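PDB 5UI9: oxidoreductase protein from Agrobacterium radiobacter, which probably catalyses an NAD-dependent oxidation or reduction as a Gfo/Idh/MocA-family enzyme, and binds NAD+ together with a small dihydroxy acid. Local coordinates for residues A144-F155 / P242-G253. Sequence-based numbering, arbitrary orientation.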
# COMPACT_ATOMS: atom_id res chain seq x y z
N ALA A 144 10.26 14.52 -14.86
CA ALA A 144 10.92 14.95 -13.62
C ALA A 144 11.48 13.81 -12.74
O ALA A 144 12.53 13.98 -12.12
CB ALA A 144 9.96 15.81 -12.80
N ILE A 145 10.77 12.68 -12.69
CA ILE A 145 11.17 11.55 -11.84
C ILE A 145 11.60 10.30 -12.62
O ILE A 145 11.74 9.22 -12.04
CB ILE A 145 10.08 11.19 -10.80
CG1 ILE A 145 8.82 10.62 -11.46
CG2 ILE A 145 9.74 12.41 -9.96
CD1 ILE A 145 8.00 9.78 -10.48
N GLY A 146 11.82 10.46 -13.93
CA GLY A 146 12.16 9.33 -14.80
C GLY A 146 10.97 8.45 -15.08
O GLY A 146 9.83 8.91 -15.03
N GLU A 147 11.24 7.18 -15.39
CA GLU A 147 10.19 6.21 -15.70
C GLU A 147 9.58 5.70 -14.39
O GLU A 147 10.32 5.21 -13.54
CB GLU A 147 10.74 5.02 -16.49
CG GLU A 147 11.34 5.35 -17.86
CD GLU A 147 10.31 5.74 -18.92
OE1 GLU A 147 9.08 5.67 -18.68
OE2 GLU A 147 10.75 6.12 -20.04
N PRO A 148 8.24 5.79 -14.23
CA PRO A 148 7.61 5.26 -13.02
C PRO A 148 7.68 3.73 -12.94
O PRO A 148 7.49 3.07 -13.95
CB PRO A 148 6.15 5.71 -13.16
CG PRO A 148 5.93 5.84 -14.63
CD PRO A 148 7.25 6.26 -15.22
N PHE A 149 8.00 3.18 -11.77
CA PHE A 149 7.99 1.72 -11.56
C PHE A 149 7.04 1.22 -10.46
O PHE A 149 6.71 0.03 -10.41
CB PHE A 149 9.42 1.19 -11.33
CG PHE A 149 10.07 1.67 -10.05
CD1 PHE A 149 9.81 1.05 -8.83
CD2 PHE A 149 10.99 2.73 -10.07
CE1 PHE A 149 10.41 1.48 -7.66
CE2 PHE A 149 11.60 3.16 -8.90
CZ PHE A 149 11.32 2.53 -7.70
N TRP A 150 6.60 2.12 -9.58
CA TRP A 150 5.75 1.73 -8.46
C TRP A 150 4.82 2.87 -8.10
O TRP A 150 5.21 4.03 -8.18
CB TRP A 150 6.60 1.35 -7.24
CG TRP A 150 5.81 0.78 -6.12
CD1 TRP A 150 5.45 -0.53 -5.95
CD2 TRP A 150 5.25 1.49 -5.01
NE1 TRP A 150 4.70 -0.68 -4.81
CE2 TRP A 150 4.57 0.55 -4.21
CE3 TRP A 150 5.26 2.83 -4.62
CZ2 TRP A 150 3.91 0.91 -3.03
CZ3 TRP A 150 4.61 3.19 -3.44
CH2 TRP A 150 3.94 2.23 -2.67
N GLY A 151 3.61 2.53 -7.69
CA GLY A 151 2.69 3.54 -7.19
C GLY A 151 1.76 3.05 -6.09
O GLY A 151 1.54 1.86 -5.95
N ARG A 152 1.25 3.99 -5.31
CA ARG A 152 0.16 3.74 -4.41
C ARG A 152 -0.88 4.84 -4.58
O ARG A 152 -0.54 6.02 -4.57
CB ARG A 152 0.63 3.73 -2.96
CG ARG A 152 -0.48 3.34 -1.98
CD ARG A 152 -0.26 3.89 -0.59
NE ARG A 152 -1.32 3.46 0.32
CZ ARG A 152 -1.47 3.90 1.57
NH1 ARG A 152 -0.62 4.77 2.10
NH2 ARG A 152 -2.47 3.45 2.30
N PHE A 153 -2.14 4.43 -4.70
CA PHE A 153 -3.29 5.32 -4.83
C PHE A 153 -4.27 4.94 -3.73
O PHE A 153 -4.80 3.83 -3.73
CB PHE A 153 -3.93 5.13 -6.21
CG PHE A 153 -2.96 5.27 -7.35
CD1 PHE A 153 -2.20 4.18 -7.78
CD2 PHE A 153 -2.80 6.49 -8.00
CE1 PHE A 153 -1.30 4.31 -8.82
CE2 PHE A 153 -1.89 6.63 -9.04
CZ PHE A 153 -1.14 5.53 -9.45
N SER A 154 -4.53 5.87 -2.81
CA SER A 154 -5.19 5.56 -1.54
C SER A 154 -6.32 6.55 -1.25
O SER A 154 -6.12 7.76 -1.31
CB SER A 154 -4.16 5.60 -0.41
OG SER A 154 -4.73 5.19 0.82
N PHE A 155 -7.51 6.02 -0.96
CA PHE A 155 -8.66 6.83 -0.54
C PHE A 155 -9.22 6.13 0.68
O PHE A 155 -9.94 5.14 0.56
CB PHE A 155 -9.69 6.90 -1.68
CG PHE A 155 -10.85 7.83 -1.41
CD1 PHE A 155 -11.91 7.45 -0.59
CD2 PHE A 155 -10.93 9.07 -2.05
CE1 PHE A 155 -12.98 8.30 -0.36
CE2 PHE A 155 -12.01 9.92 -1.83
CZ PHE A 155 -13.04 9.53 -0.98
N PRO A 242 -12.48 14.55 0.15
CA PRO A 242 -12.43 13.40 -0.75
C PRO A 242 -11.07 13.28 -1.43
O PRO A 242 -10.97 13.09 -2.66
CB PRO A 242 -13.50 13.78 -1.78
CG PRO A 242 -13.31 15.26 -1.93
CD PRO A 242 -12.79 15.78 -0.60
N GLU A 243 -10.00 13.40 -0.64
CA GLU A 243 -8.65 13.39 -1.18
C GLU A 243 -8.16 11.98 -1.43
O GLU A 243 -8.29 11.10 -0.56
CB GLU A 243 -7.69 14.07 -0.21
CG GLU A 243 -7.97 15.53 0.03
CD GLU A 243 -7.21 16.07 1.22
OE1 GLU A 243 -7.82 16.72 2.09
OE2 GLU A 243 -5.99 15.82 1.31
N THR A 244 -7.57 11.77 -2.60
CA THR A 244 -6.83 10.57 -2.93
C THR A 244 -5.33 10.86 -2.76
O THR A 244 -4.79 11.78 -3.39
CB THR A 244 -7.11 10.12 -4.39
OG1 THR A 244 -8.51 9.89 -4.57
CG2 THR A 244 -6.32 8.85 -4.73
N LEU A 245 -4.66 10.08 -1.90
CA LEU A 245 -3.23 10.24 -1.64
C LEU A 245 -2.45 9.36 -2.60
O LEU A 245 -2.83 8.23 -2.87
CB LEU A 245 -2.91 9.88 -0.18
CG LEU A 245 -3.83 10.56 0.85
CD1 LEU A 245 -3.36 10.26 2.27
CD2 LEU A 245 -3.92 12.07 0.62
N ILE A 246 -1.35 9.88 -3.13
CA ILE A 246 -0.63 9.22 -4.22
C ILE A 246 0.88 9.24 -3.99
O ILE A 246 1.47 10.29 -3.75
CB ILE A 246 -0.98 9.84 -5.59
CG1 ILE A 246 -2.48 9.66 -5.88
CG2 ILE A 246 -0.15 9.19 -6.70
CD1 ILE A 246 -2.97 10.32 -7.15
N ASP A 247 1.48 8.05 -4.04
CA ASP A 247 2.93 7.88 -4.05
C ASP A 247 3.30 7.31 -5.41
O ASP A 247 2.64 6.38 -5.87
CB ASP A 247 3.39 6.89 -2.97
CG ASP A 247 2.98 7.30 -1.56
OD1 ASP A 247 2.43 8.40 -1.35
OD2 ASP A 247 3.21 6.48 -0.64
N ILE A 248 4.32 7.87 -6.05
CA ILE A 248 4.91 7.29 -7.25
C ILE A 248 6.42 7.26 -7.08
O ILE A 248 7.02 8.27 -6.71
CB ILE A 248 4.60 8.11 -8.53
CG1 ILE A 248 3.10 8.43 -8.66
CG2 ILE A 248 5.10 7.39 -9.78
CD1 ILE A 248 2.22 7.25 -8.99
N ASP A 249 7.04 6.11 -7.38
CA ASP A 249 8.49 6.00 -7.44
C ASP A 249 8.93 5.82 -8.89
O ASP A 249 8.36 4.99 -9.62
CB ASP A 249 8.99 4.81 -6.61
CG ASP A 249 8.81 5.00 -5.11
OD1 ASP A 249 8.26 6.05 -4.68
OD2 ASP A 249 9.23 4.09 -4.36
N GLY A 250 9.92 6.60 -9.30
CA GLY A 250 10.51 6.49 -10.63
C GLY A 250 12.01 6.31 -10.55
O GLY A 250 12.61 6.42 -9.47
N THR A 251 12.62 6.03 -11.70
CA THR A 251 14.07 5.78 -11.78
C THR A 251 14.94 6.96 -11.34
O THR A 251 16.06 6.75 -10.86
CB THR A 251 14.49 5.37 -13.21
OG1 THR A 251 14.05 6.37 -14.14
CG2 THR A 251 13.89 4.01 -13.60
N GLN A 252 14.43 8.19 -11.50
CA GLN A 252 15.17 9.41 -11.13
C GLN A 252 14.51 10.24 -10.01
O GLN A 252 14.96 11.35 -9.73
CB GLN A 252 15.36 10.30 -12.37
CG GLN A 252 16.20 9.68 -13.47
CD GLN A 252 16.19 10.51 -14.75
OE1 GLN A 252 15.81 11.69 -14.75
NE2 GLN A 252 16.61 9.90 -15.85
N GLY A 253 13.45 9.72 -9.37
CA GLY A 253 12.76 10.51 -8.36
C GLY A 253 11.48 9.94 -7.80
O GLY A 253 11.13 8.77 -8.04
O HOH W 1 0.40 7.01 1.02
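F149 and W150 share D249 as their partner, a classic beta bulge in the antiparallel pair 148-155 and 245-250, two neighbouring strands of the large open sheet in the Gfo/Idh/MocA C-terminal domain. The D249 carbonyl O takes the F149 N-H in its carbonyl plane at 2.8 Å, and a weak bond from W150 N; D249 N returns a bond to W150 O. Beyond the bulge R152 with D247 and S154 with L245 are regular hydrogen-bonded pairs. Where 144-147 leads into the first strand and 251-253 leaves the second, T251 N donates to E147 O, T251 OG1 accepts from E147 N (3.2 Å), and Q252 N reaches I145 O from well above the carbonyl plane.

Apolar contacts gather on the face of P148, F153, I246 and I248, which packs on helices 131-141 and 175-191. I248 splits its branches: CG2 meets I145 CD1 at 3.8 Å and also P148 CB, while CD1 touches F153 CZ at 3.8 Å.

At the bulge, F149 CG is wedged between its own backbone N and carbonyl carbon (chi1 66°), and the ring swings over D249, whose CB lies against one face, 3.4 Å from F149 CZ. The face of W150, R152, D247 and D249 meets the second subunit. W150 lies alongside D247, its ring edge meeting CB. The D249 carboxylate binds R256 and, across the dimer interface, R156 and T234 of the second subunit; that R156 also makes a cation-pi contact with W150. R152 is salt-bridged to D229, and its extended chain brings NH1 to a water that bonds weakly to NH1 (2.7 Å) and to D247 OD2.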